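Local coordinates for epidermin biosynthesis protein EpiD (Staphylococcus aureus, PDB 3QJG) that probably catalyses the FMN-dependent oxidative decarboxylation of the C-terminal end of the epidermin precursor peptide during lantibiotic biosynthesis, at residues Leu9-Gly14 with Asn100-Ile105; Ser15-Asn20 with Phe116-Leu121. All coordinates share one frame; numbering follows the deposited sequence.

How the contacts relate
Both contacts serve the same FMN, from its two ends. In contact 1, the end of strand 7-12 reaches the phosphate through Gly14, and the helix beginning at Leu101 packs beside that strand. In contact 2, the next residues of the chain, Ser15-Asn20, meet Phe116-Leu121 at the pyrimidine edge of the flavin. The centres of the two contacts lie about 14 Å apart, and they touch directly where Ser18 OG comes 2.8 Å from Cys13 O, probably a hydrogen bond. Through Thr104, contact 1 also reaches the FMN of a second subunit, so the oligomer shares its flavin sites across subunit boundaries.

Contact 1: residues Leu9-Gly14 with Asn100-Ile105; sequences LICLCG and NLLLTI. With FMN (flavin mononucleotide), chain M; FMN (flavin mononucleotide), chain P.
The carbonyl oxygen Asn100 O is gripped twice by Thr104. Thr104 N reaches it at 3.1 Å, the first turn of the helix, and Thr104 OG1 donates to it at 2.9 Å from above the carbonyl plane, 41° out of it. That hydroxyl in turn accepts from O3' of the FMN held by a second subunit, at 2.8 Å, so the first helical turn positions a ligand-binding group. Asn100 also caps the helix: its OD1 takes Leu103 N at 2.8 Å.

Between the two segments the contact is apolar. Leu102 extends with CG anti to its backbone N (chi1 177°), which lays CD1 against Cys11 CB at 3.6 Å and close to the Leu12 carbonyl. One turn on, the CG2 branch of Ile105 meets Leu9 CD2 at 3.9 Å, the two side chains crossing at about a right angle. Past the strand, Gly14 N donates to phosphate oxygen O3P of the chain's own FMN at 2.9 Å.

Strand 7-12 runs between the parallel strands 34-39 and 79-85. Helix 101-107 lies on the face of this sheet that receives Leu9 and Cys11, with Ile73 of helix 70-75 touching both Leu9 and Ile105, while Ile10 turns to helix 21-28.

Contact 2: residues Ser15-Asn20 with Phe116-Leu121; sequences SVNSIN and FPNMNL. With FMN (flavin mononucleotide), chain M.
Two extended first torsions set up this contact: Ser15 carries OG anti to its backbone N (chi1 175°), and Asn118 does the same with CG (chi1 -164°), which brings the hydroxyl and the amide nitrogen together at flavin O4. Ser15 OG donates to O4 of FMN at 2.6 Å, and Asn118 ND2 donates to the same oxygen at 3.1 Å, well off straight. The two donors sit only 3.0 Å apart, OG to ND2, but the angle is poor for a bond between them; what they share is the acceptor.

The other end of the Asn118 amide faces Asn17. Asn17 ND2 points nearly straight at Asn118 OD1, 2.9 Å away, meeting a lone pair in the carbonyl plane, with the two amide planes 76° apart. Ala165 N also donates to this oxygen. Two donors on OD1 would hold the amide in the orientation that turns ND2 toward the flavin, making Asn17 and Ala165 second-shell supports of a first-shell residue.

The main chain of Asn118 helps as well: its carbonyl O accepts from flavin N3 at 2.7 Å, close to straight. Donors to O4 and an acceptor for N3 thus read the pyrimidine edge. At the other end of the ring system, Val16 CG2 packs on methyl C7M at 3.8 Å. Val16 also packs on Phe55 of a fourth subunit.

Pro117-Leu121 open the PXMNXXMW sequence that marks the flavin-containing cysteine decarboxylases, and the side-chain contact of this segment with the loop after the first Rossmann-like strand forms the flavin-edge site of this fold.

Contact 1: residues Leu9-Gly14 with Asn100-Ile105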
ATOM      1  N   LEU A   9       3.272  10.099 -35.970  1.00 18.14           N
ATOM      2  CA  LEU A   9       3.065   9.461 -34.711  1.00 19.07           C
ATOM      3  C   LEU A   9       3.403   8.008 -34.927  1.00 19.46           C
ATOM      4  O   LEU A   9       2.896   7.402 -35.891  1.00 19.00           O
ATOM      5  CB  LEU A   9       1.614   9.629 -34.233  1.00 18.31           C
ATOM      6  CG  LEU A   9       1.148   8.861 -32.987  1.00 20.77           C
ATOM      7  CD1 LEU A   9       1.963   9.275 -31.705  1.00 17.65           C
ATOM      8  CD2 LEU A   9      -0.380   9.073 -32.803  1.00 17.46           C
ATOM      9  N   ILE A  10       4.248   7.446 -34.041  1.00 20.44           N
ATOM     10  CA  ILE A  10       4.515   6.015 -34.066  1.00 21.72           C
ATOM     11  C   ILE A  10       3.676   5.330 -33.020  1.00 21.46           C
ATOM     12  O   ILE A  10       3.732   5.680 -31.869  1.00 21.62           O
ATOM     13  CB  ILE A  10       5.988   5.680 -33.776  1.00 22.28           C
ATOM     14  CG1 ILE A  10       6.911   6.366 -34.777  1.00 23.75           C
ATOM     15  CG2 ILE A  10       6.223   4.166 -33.791  1.00 21.70           C
ATOM     16  CD1 ILE A  10       8.344   6.596 -34.216  1.00 23.16           C
ATOM     17  N   CYS A  11       2.909   4.341 -33.437  1.00 20.43           N
ATOM     18  CA  CYS A  11       2.129   3.522 -32.535  1.00 19.80           C
ATOM     19  C   CYS A  11       2.853   2.195 -32.292  1.00 19.34           C
ATOM     20  O   CYS A  11       3.024   1.447 -33.202  1.00 20.91           O
ATOM     21  CB  CYS A  11       0.729   3.323 -33.129  1.00 19.57           C
ATOM     22  SG  CYS A  11      -0.120   4.930 -33.438  1.00 19.82           S
ATOM     23  N   LEU A  12       3.279   1.916 -31.063  1.00 18.95           N
ATOM     24  CA  LEU A  12       4.023   0.692 -30.737  1.00 18.84           C
ATOM     25  C   LEU A  12       3.084  -0.369 -30.186  1.00 17.47           C
ATOM     26  O   LEU A  12       2.332  -0.084 -29.311  1.00 17.59           O
ATOM     27  CB  LEU A  12       4.999   0.956 -29.610  1.00 19.77           C
ATOM     28  CG  LEU A  12       6.087   1.954 -29.835  1.00 23.93           C
ATOM     29  CD1 LEU A  12       6.861   2.130 -28.576  1.00 22.75           C
ATOM     30  CD2 LEU A  12       6.890   1.413 -30.994  1.00 27.03           C
ATOM     31  N   CYS A  13       3.217  -1.596 -30.615  1.00 16.94           N
ATOM     32  CA  CYS A  13       2.381  -2.648 -30.084  1.00 17.45           C
ATOM     33  C   CYS A  13       3.231  -3.666 -29.272  1.00 18.34           C
ATOM     34  O   CYS A  13       4.466  -3.542 -29.183  1.00 19.21           O
ATOM     35  CB  CYS A  13       1.653  -3.307 -31.220  1.00 16.70           C
ATOM     36  SG  CYS A  13       0.486  -2.275 -32.149  1.00 17.23           S
ATOM     37  N   GLY A  14       2.565  -4.679 -28.733  1.00 18.29           N
ATOM     38  CA  GLY A  14       3.170  -5.718 -27.886  1.00 19.50           C
ATOM     39  C   GLY A  14       4.000  -6.808 -28.563  1.00 19.63           C
ATOM     40  O   GLY A  14       3.564  -7.977 -28.757  1.00 21.48           O
ATOM     41  N   ASN A 100      -8.433   1.216 -26.390  1.00 17.38           N
ATOM     42  CA  ASN A 100      -7.372   2.060 -25.820  1.00 15.41           C
ATOM     43  C   ASN A 100      -7.056   3.306 -26.629  1.00 14.46           C
ATOM     44  O   ASN A 100      -7.593   3.467 -27.693  1.00 14.57           O
ATOM     45  CB  ASN A 100      -6.135   1.257 -25.590  1.00 15.66           C
ATOM     46  CG  ASN A 100      -5.549   0.658 -26.856  1.00 15.50           C
ATOM     47  OD1 ASN A 100      -5.462   1.307 -27.911  1.00 17.34           O
ATOM     48  ND2 ASN A 100      -5.052  -0.587 -26.730  1.00 17.02           N
ATOM     49  N   LEU A 101      -6.165   4.185 -26.149  1.00 12.07           N
ATOM     50  CA  LEU A 101      -5.972   5.432 -26.821  1.00 12.19           C
ATOM     51  C   LEU A 101      -5.370   5.247 -28.250  1.00 13.63           C
ATOM     52  O   LEU A 101      -5.793   5.864 -29.218  1.00 15.28           O
ATOM     53  CB  LEU A 101      -5.076   6.347 -25.923  1.00 10.91           C
ATOM     54  CG  LEU A 101      -4.822   7.669 -26.580  1.00 10.95           C
ATOM     55  CD1 LEU A 101      -6.208   8.335 -26.984  1.00 11.76           C
ATOM     56  CD2 LEU A 101      -3.861   8.562 -25.592  1.00  8.02           C
ATOM     57  N   LEU A 102      -4.371   4.383 -28.391  1.00 14.56           N
ATOM     58  CA  LEU A 102      -3.763   4.110 -29.649  1.00 14.23           C
ATOM     59  C   LEU A 102      -4.761   3.676 -30.694  1.00 15.50           C
ATOM     60  O   LEU A 102      -4.726   4.134 -31.847  1.00 15.52           O
ATOM     61  CB  LEU A 102      -2.721   2.988 -29.469  1.00 14.02           C
ATOM     62  CG  LEU A 102      -1.960   2.451 -30.673  1.00 16.04           C
ATOM     63  CD1 LEU A 102      -0.668   1.799 -30.185  1.00 15.31           C
ATOM     64  CD2 LEU A 102      -2.759   1.368 -31.471  1.00 12.55           C
ATOM     65  N   LEU A 103      -5.639   2.768 -30.310  1.00 15.13           N
ATOM     66  CA  LEU A 103      -6.577   2.219 -31.261  1.00 15.17           C
ATOM     67  C   LEU A 103      -7.642   3.220 -31.691  1.00 16.73           C
ATOM     68  O   LEU A 103      -8.107   3.198 -32.849  1.00 15.11           O
ATOM     69  CB  LEU A 103      -7.272   0.996 -30.700  1.00 14.42           C
ATOM     70  CG  LEU A 103      -6.501  -0.287 -30.413  1.00 17.11           C
ATOM     71  CD1 LEU A 103      -7.406  -1.317 -29.699  1.00 17.92           C
ATOM     72  CD2 LEU A 103      -5.996  -0.849 -31.705  1.00 17.61           C
ATOM     73  N   THR A 104      -8.068   4.045 -30.742  1.00 18.38           N
ATOM     74  CA  THR A 104      -8.998   5.138 -31.004  1.00 19.16           C
ATOM     75  C   THR A 104      -8.426   6.227 -31.946  1.00 20.07           C
ATOM     76  O   THR A 104      -9.153   6.765 -32.812  1.00 20.82           O
ATOM     77  CB  THR A 104      -9.426   5.826 -29.665  1.00 18.42           C
ATOM     78  OG1 THR A 104      -9.957   4.820 -28.787  1.00 19.95           O
ATOM     79  CG2 THR A 104     -10.413   6.942 -29.867  1.00 16.21           C
ATOM     80  N   ILE A 105      -7.172   6.586 -31.730  1.00 19.29           N
ATOM     81  CA  ILE A 105      -6.434   7.403 -32.645  1.00 19.63           C
ATOM     82  C   ILE A 105      -6.435   6.854 -34.069  1.00 20.35           C
ATOM     83  O   ILE A 105      -6.758   7.612 -34.981  1.00 20.14           O
ATOM     84  CB  ILE A 105      -5.011   7.661 -32.179  1.00 19.23           C
ATOM     85  CG1 ILE A 105      -5.022   8.442 -30.875  1.00 19.20           C
ATOM     86  CG2 ILE A 105      -4.259   8.547 -33.196  1.00 21.11           C
ATOM     87  CD1 ILE A 105      -3.648   8.445 -30.125  1.00 14.37           C
TER
HETATM   88  N1  FMN M 501       2.145 -10.483 -31.122  1.00 19.25           N
HETATM   89  C2  FMN M 501       2.277 -10.080 -32.426  1.00 18.85           C
HETATM   90  O2  FMN M 501       1.277  -9.960 -33.124  1.00 21.60           O
HETATM   91  N3  FMN M 501       3.506  -9.854 -32.958  1.00 14.63           N
HETATM   92  C4  FMN M 501       4.633 -10.015 -32.213  1.00 18.59           C
HETATM   93  O4  FMN M 501       5.680  -9.804 -32.778  1.00 19.96           O
HETATM   94  C4A FMN M 501       4.545 -10.433 -30.888  1.00 19.44           C
HETATM   95  N5  FMN M 501       5.657 -10.601 -30.087  1.00 21.16           N
HETATM   96  C5A FMN M 501       5.505 -10.948 -28.783  1.00 18.74           C
HETATM   97  C6  FMN M 501       6.628 -11.166 -27.997  1.00 18.34           C
HETATM   98  C7  FMN M 501       6.477 -11.522 -26.672  1.00 20.55           C
HETATM   99  C7M FMN M 501       7.657 -11.733 -25.768  1.00 17.59           C
HETATM  100  C8  FMN M 501       5.190 -11.688 -26.147  1.00 21.85           C
HETATM  101  C8M FMN M 501       4.955 -12.132 -24.723  1.00 22.60           C
HETATM  102  C9  FMN M 501       4.074 -11.524 -26.941  1.00 19.71           C
HETATM  103  C9A FMN M 501       4.219 -11.151 -28.269  1.00 20.65           C
HETATM  104  N10 FMN M 501       3.087 -11.009 -29.070  1.00 19.14           N
HETATM  105  C10 FMN M 501       3.265 -10.646 -30.360  1.00 20.69           C
HETATM  106  C1' FMN M 501       1.674 -11.208 -28.586  1.00 15.69           C
HETATM  107  C2' FMN M 501       0.991  -9.863 -28.347  1.00 15.22           C
HETATM  108  O2' FMN M 501       1.816  -9.030 -27.510  1.00 13.51           O
HETATM  109  C3' FMN M 501      -0.355 -10.170 -27.801  1.00 16.21           C
HETATM  110  O3' FMN M 501      -1.177 -10.860 -28.772  1.00 18.10           O
HETATM  111  C4' FMN M 501      -1.056  -8.899 -27.318  1.00 16.48           C
HETATM  112  O4' FMN M 501      -2.388  -9.187 -26.928  1.00 16.60           O
HETATM  113  C5' FMN M 501      -1.188  -7.860 -28.381  1.00 18.76           C
HETATM  114  O5' FMN M 501      -1.639  -6.690 -27.722  1.00 18.79           O
HETATM  115  P   FMN M 501      -1.557  -5.249 -28.430  1.00 22.71           P
HETATM  116  O1P FMN M 501      -2.567  -4.380 -27.748  1.00 21.17           O
HETATM  117  O2P FMN M 501      -1.860  -5.414 -29.884  1.00 20.44           O
HETATM  118  O3P FMN M 501      -0.321  -4.477 -28.228  1.00 17.54           O
HETATM  119  N1  FMN P 501     -15.280   8.117 -28.125  1.00 15.53           N
HETATM  120  C2  FMN P 501     -16.462   8.093 -28.827  1.00 18.79           C
HETATM  121  O2  FMN P 501     -16.805   7.128 -29.592  1.00 18.11           O
HETATM  122  N3  FMN P 501     -17.316   9.150 -28.621  1.00 19.29           N
HETATM  123  C4  FMN P 501     -17.000  10.224 -27.817  1.00 20.56           C
HETATM  124  O4  FMN P 501     -17.820  11.145 -27.750  1.00 22.55           O
HETATM  125  C4A FMN P 501     -15.796  10.236 -27.134  1.00 15.89           C
HETATM  126  N5  FMN P 501     -15.401  11.301 -26.320  1.00 23.45           N
HETATM  127  C5A FMN P 501     -14.202  11.261 -25.613  1.00 19.06           C
HETATM  128  C6  FMN P 501     -13.813  12.309 -24.776  1.00 22.57           C
HETATM  129  C7  FMN P 501     -12.600  12.261 -24.060  1.00 20.57           C
HETATM  130  C7M FMN P 501     -12.169  13.406 -23.155  1.00 18.87           C
HETATM  131  C8  FMN P 501     -11.775  11.143 -24.223  1.00 21.73           C
HETATM  132  C8M FMN P 501     -10.461  11.002 -23.487  1.00 21.65           C
HETATM  133  C9  FMN P 501     -12.164  10.100 -25.056  1.00 20.74           C
HETATM  134  C9A FMN P 501     -13.369  10.161 -25.758  1.00 19.15           C
HETATM  135  N10 FMN P 501     -13.736   9.122 -26.603  1.00 17.17           N
HETATM  136  C10 FMN P 501     -14.946   9.150 -27.281  1.00 19.94           C
HETATM  137  C1' FMN P 501     -12.884   7.945 -26.792  1.00 16.06           C
HETATM  138  C2' FMN P 501     -13.406   6.739 -26.022  1.00 15.74           C
HETATM  139  O2' FMN P 501     -13.545   6.936 -24.637  1.00 13.54           O
HETATM  140  C3' FMN P 501     -12.424   5.612 -26.230  1.00 16.37           C
HETATM  141  O3' FMN P 501     -12.416   5.144 -27.571  1.00 17.97           O
HETATM  142  C4' FMN P 501     -12.736   4.446 -25.260  1.00 15.72           C
HETATM  143  O4' FMN P 501     -11.895   3.384 -25.545  1.00 12.03           O
HETATM  144  C5' FMN P 501     -14.133   3.981 -25.377  1.00 16.49           C
HETATM  145  O5' FMN P 501     -14.307   2.867 -24.544  1.00 20.77           O
HETATM  146  P   FMN P 501     -15.777   2.335 -24.185  1.00 18.34           P
HETATM  147  O1P FMN P 501     -15.673   0.877 -23.591  1.00 17.44           O
HETATM  148  O2P FMN P 501     -16.539   2.416 -25.423  1.00 20.55           O
HETATM  149  O3P FMN P 501     -16.455   3.311 -23.281  1.00 19.74           O

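Contact 2: residues Ser15-Asn20 with Phe116-Leu121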
ATOM      1  N   SER A  15       5.223  -6.434 -28.876  1.00 21.17           N
ATOM      2  CA  SER A  15       6.165  -7.277 -29.629  1.00 22.18           C
ATOM      3  C   SER A  15       7.554  -6.876 -29.201  1.00 22.49           C
ATOM      4  O   SER A  15       7.783  -5.707 -28.856  1.00 22.34           O
ATOM      5  CB  SER A  15       5.988  -6.996 -31.149  1.00 22.79           C
ATOM      6  OG  SER A  15       6.926  -7.660 -31.974  1.00 20.77           O
ATOM      7  N   VAL A  16       8.506  -7.800 -29.300  1.00 23.21           N
ATOM      8  CA  VAL A  16       9.857  -7.499 -28.898  1.00 24.17           C
ATOM      9  C   VAL A  16      10.522  -6.489 -29.856  1.00 24.32           C
ATOM     10  O   VAL A  16      11.400  -5.768 -29.447  1.00 23.44           O
ATOM     11  CB  VAL A  16      10.752  -8.760 -28.716  1.00 24.09           C
ATOM     12  CG1 VAL A  16      12.222  -8.328 -28.472  1.00 26.04           C
ATOM     13  CG2 VAL A  16      10.267  -9.565 -27.538  1.00 24.00           C
ATOM     14  N   ASN A  17      10.091  -6.453 -31.113  1.00 25.31           N
ATOM     15  CA  ASN A  17      10.596  -5.466 -32.063  1.00 26.23           C
ATOM     16  C   ASN A  17      10.350  -3.995 -31.674  1.00 25.65           C
ATOM     17  O   ASN A  17      11.127  -3.123 -32.083  1.00 25.26           O
ATOM     18  CB  ASN A  17      10.219  -5.774 -33.518  1.00 27.23           C
ATOM     19  CG  ASN A  17      11.239  -6.747 -34.221  1.00 31.53           C
ATOM     20  OD1 ASN A  17      12.382  -6.914 -33.771  1.00 37.56           O
ATOM     21  ND2 ASN A  17      10.812  -7.378 -35.310  1.00 30.05           N
ATOM     22  N   SER A  18       9.396  -3.733 -30.782  1.00 24.75           N
ATOM     23  CA  SER A  18       9.263  -2.383 -30.174  1.00 23.90           C
ATOM     24  C   SER A  18      10.498  -1.873 -29.480  1.00 25.18           C
ATOM     25  O   SER A  18      10.671  -0.692 -29.304  1.00 23.20           O
ATOM     26  CB  SER A  18       8.091  -2.356 -29.213  1.00 24.04           C
ATOM     27  OG  SER A  18       6.885  -2.344 -29.961  1.00 22.23           O
ATOM     28  N   ILE A  19      11.376  -2.801 -29.115  1.00 27.51           N
ATOM     29  CA  ILE A  19      12.662  -2.520 -28.493  1.00 29.09           C
ATOM     30  C   ILE A  19      13.635  -1.760 -29.381  1.00 29.62           C
ATOM     31  O   ILE A  19      14.555  -1.118 -28.893  1.00 29.82           O
ATOM     32  CB  ILE A  19      13.250  -3.893 -28.010  1.00 30.65           C
ATOM     33  CG1 ILE A  19      12.980  -4.011 -26.530  1.00 31.71           C
ATOM     34  CG2 ILE A  19      14.644  -4.132 -28.361  1.00 29.44           C
ATOM     35  CD1 ILE A  19      11.488  -4.042 -26.310  1.00 31.98           C
ATOM     36  N   ASN A  20      13.398  -1.811 -30.682  1.00 30.30           N
ATOM     37  CA  ASN A  20      14.231  -1.129 -31.671  1.00 30.81           C
ATOM     38  C   ASN A  20      13.726   0.292 -31.996  1.00 29.18           C
ATOM     39  O   ASN A  20      14.359   1.016 -32.784  1.00 28.43           O
ATOM     40  CB  ASN A  20      14.247  -1.960 -32.969  1.00 31.77           C
ATOM     41  CG  ASN A  20      14.888  -3.347 -32.788  1.00 35.31           C
ATOM     42  OD1 ASN A  20      16.003  -3.455 -32.309  1.00 40.95           O
ATOM     43  ND2 ASN A  20      14.161  -4.412 -33.186  1.00 36.80           N
ATOM     44  N   PHE A 116       2.831  -1.525 -40.368  1.00 19.35           N
ATOM     45  CA  PHE A 116       3.997  -2.365 -40.580  1.00 18.98           C
ATOM     46  C   PHE A 116       3.864  -3.629 -39.750  1.00 19.92           C
ATOM     47  O   PHE A 116       4.281  -3.672 -38.602  1.00 19.85           O
ATOM     48  CB  PHE A 116       5.239  -1.603 -40.186  1.00 19.95           C
ATOM     49  CG  PHE A 116       5.468  -0.387 -41.000  1.00 19.60           C
ATOM     50  CD1 PHE A 116       6.251  -0.433 -42.146  1.00 21.48           C
ATOM     51  CD2 PHE A 116       4.889   0.822 -40.642  1.00 22.03           C
ATOM     52  CE1 PHE A 116       6.461   0.717 -42.896  1.00 21.92           C
ATOM     53  CE2 PHE A 116       5.144   2.011 -41.375  1.00 22.03           C
ATOM     54  CZ  PHE A 116       5.908   1.953 -42.503  1.00 21.16           C
ATOM     55  N   PRO A 117       3.217  -4.663 -40.312  1.00 20.05           N
ATOM     56  CA  PRO A 117       2.928  -5.878 -39.604  1.00 19.41           C
ATOM     57  C   PRO A 117       4.161  -6.620 -39.101  1.00 21.14           C
ATOM     58  O   PRO A 117       5.249  -6.609 -39.746  1.00 21.50           O
ATOM     59  CB  PRO A 117       2.231  -6.756 -40.645  1.00 19.87           C
ATOM     60  CG  PRO A 117       1.931  -5.924 -41.832  1.00 20.29           C
ATOM     61  CD  PRO A 117       2.709  -4.644 -41.705  1.00 20.61           C
ATOM     62  N   ASN A 118       3.990  -7.297 -37.963  1.00 21.01           N
ATOM     63  CA  ASN A 118       5.109  -7.922 -37.267  1.00 20.53           C
ATOM     64  C   ASN A 118       4.602  -9.055 -36.405  1.00 20.54           C
ATOM     65  O   ASN A 118       3.956  -8.831 -35.392  1.00 19.24           O
ATOM     66  CB  ASN A 118       5.833  -6.869 -36.438  1.00 20.04           C
ATOM     67  CG  ASN A 118       7.227  -7.331 -35.979  1.00 22.15           C
ATOM     68  OD1 ASN A 118       8.240  -6.913 -36.546  1.00 24.35           O
ATOM     69  ND2 ASN A 118       7.276  -8.185 -34.927  1.00 20.05           N
ATOM     70  N   MET A 119       4.804 -10.293 -36.841  1.00 22.42           N
ATOM     71  CA  MET A 119       4.165 -11.382 -36.150  1.00 22.42           C
ATOM     72  C   MET A 119       4.590 -12.713 -36.706  1.00 24.16           C
ATOM     73  O   MET A 119       5.059 -12.798 -37.837  1.00 24.23           O
ATOM     74  CB  MET A 119       2.666 -11.219 -36.277  1.00 22.17           C
ATOM     75  CG  MET A 119       2.164 -11.359 -37.725  1.00 24.32           C
ATOM     76  SD  MET A 119       0.408 -11.007 -37.911  1.00 27.63           S
ATOM     77  CE  MET A 119       0.441  -9.257 -37.835  1.00 23.38           C
ATOM     78  N   ASN A 120       4.453 -13.759 -35.905  1.00 24.16           N
ATOM     79  CA  ASN A 120       4.711 -15.113 -36.382  1.00 25.79           C
ATOM     80  C   ASN A 120       3.931 -15.380 -37.650  1.00 26.50           C
ATOM     81  O   ASN A 120       2.791 -14.956 -37.780  1.00 26.11           O
ATOM     82  CB  ASN A 120       4.298 -16.140 -35.334  1.00 25.20           C
ATOM     83  CG  ASN A 120       4.718 -17.513 -35.697  1.00 27.20           C
ATOM     84  OD1 ASN A 120       3.922 -18.285 -36.229  1.00 30.24           O
ATOM     85  ND2 ASN A 120       5.983 -17.836 -35.448  1.00 25.36           N
ATOM     86  N   LEU A 121       4.547 -16.064 -38.597  1.00 27.96           N
ATOM     87  CA  LEU A 121       3.850 -16.451 -39.830  1.00 29.67           C
ATOM     88  C   LEU A 121       2.459 -17.096 -39.622  1.00 30.23           C
ATOM     89  O   LEU A 121       1.561 -16.883 -40.432  1.00 30.86           O
ATOM     90  CB  LEU A 121       4.707 -17.433 -40.604  1.00 30.90           C
ATOM     91  CG  LEU A 121       4.221 -17.801 -41.991  1.00 32.41           C
ATOM     92  CD1 LEU A 121       4.028 -16.540 -42.787  1.00 31.24           C
ATOM     93  CD2 LEU A 121       5.272 -18.707 -42.619  1.00 33.42           C
TER
HETATM   94  N1  FMN M 501       2.145 -10.483 -31.122  1.00 19.25           N
HETATM   95  C2  FMN M 501       2.277 -10.080 -32.426  1.00 18.85           C
HETATM   96  O2  FMN M 501       1.277  -9.960 -33.124  1.00 21.60           O
HETATM   97  N3  FMN M 501       3.506  -9.854 -32.958  1.00 14.63           N
HETATM   98  C4  FMN M 501       4.633 -10.015 -32.213  1.00 18.59           C
HETATM   99  O4  FMN M 501       5.680  -9.804 -32.778  1.00 19.96           O
HETATM  100  C4A FMN M 501       4.545 -10.433 -30.888  1.00 19.44           C
HETATM  101  N5  FMN M 501       5.657 -10.601 -30.087  1.00 21.16           N
HETATM  102  C5A FMN M 501       5.505 -10.948 -28.783  1.00 18.74           C
HETATM  103  C6  FMN M 501       6.628 -11.166 -27.997  1.00 18.34           C
HETATM  104  C7  FMN M 501       6.477 -11.522 -26.672  1.00 20.55           C
HETATM  105  C7M FMN M 501       7.657 -11.733 -25.768  1.00 17.59           C
HETATM  106  C8  FMN M 501       5.190 -11.688 -26.147  1.00 21.85           C
HETATM  107  C8M FMN M 501       4.955 -12.132 -24.723  1.00 22.60           C
HETATM  108  C9  FMN M 501       4.074 -11.524 -26.941  1.00 19.71           C
HETATM  109  C9A FMN M 501       4.219 -11.151 -28.269  1.00 20.65           C
HETATM  110  N10 FMN M 501       3.087 -11.009 -29.070  1.00 19.14           N
HETATM  111  C10 FMN M 501       3.265 -10.646 -30.360  1.00 20.69           C
HETATM  112  C1' FMN M 501       1.674 -11.208 -28.586  1.00 15.69           C
HETATM  113  C2' FMN M 501       0.991  -9.863 -28.347  1.00 15.22           C
HETATM  114  O2' FMN M 501       1.816  -9.030 -27.510  1.00 13.51           O
HETATM  115  C3' FMN M 501      -0.355 -10.170 -27.801  1.00 16.21           C
HETATM  116  O3' FMN M 501      -1.177 -10.860 -28.772  1.00 18.10           O
HETATM  117  C4' FMN M 501      -1.056  -8.899 -27.318  1.00 16.48           C
HETATM  118  O4' FMN M 501      -2.388  -9.187 -26.928  1.00 16.60           O
HETATM  119  C5' FMN M 501      -1.188  -7.860 -28.381  1.00 18.76           C
HETATM  120  O5' FMN M 501      -1.639  -6.690 -27.722  1.00 18.79           O
HETATM  121  P   FMN M 501      -1.557  -5.249 -28.430  1.00 22.71           P
HETATM  122  O1P FMN M 501      -2.567  -4.380 -27.748  1.00 21.17           O
HETATM  123  O2P FMN M 501      -1.860  -5.414 -29.884  1.00 20.44           O
HETATM  124  O3P FMN M 501      -0.321  -4.477 -28.228  1.00 17.54           O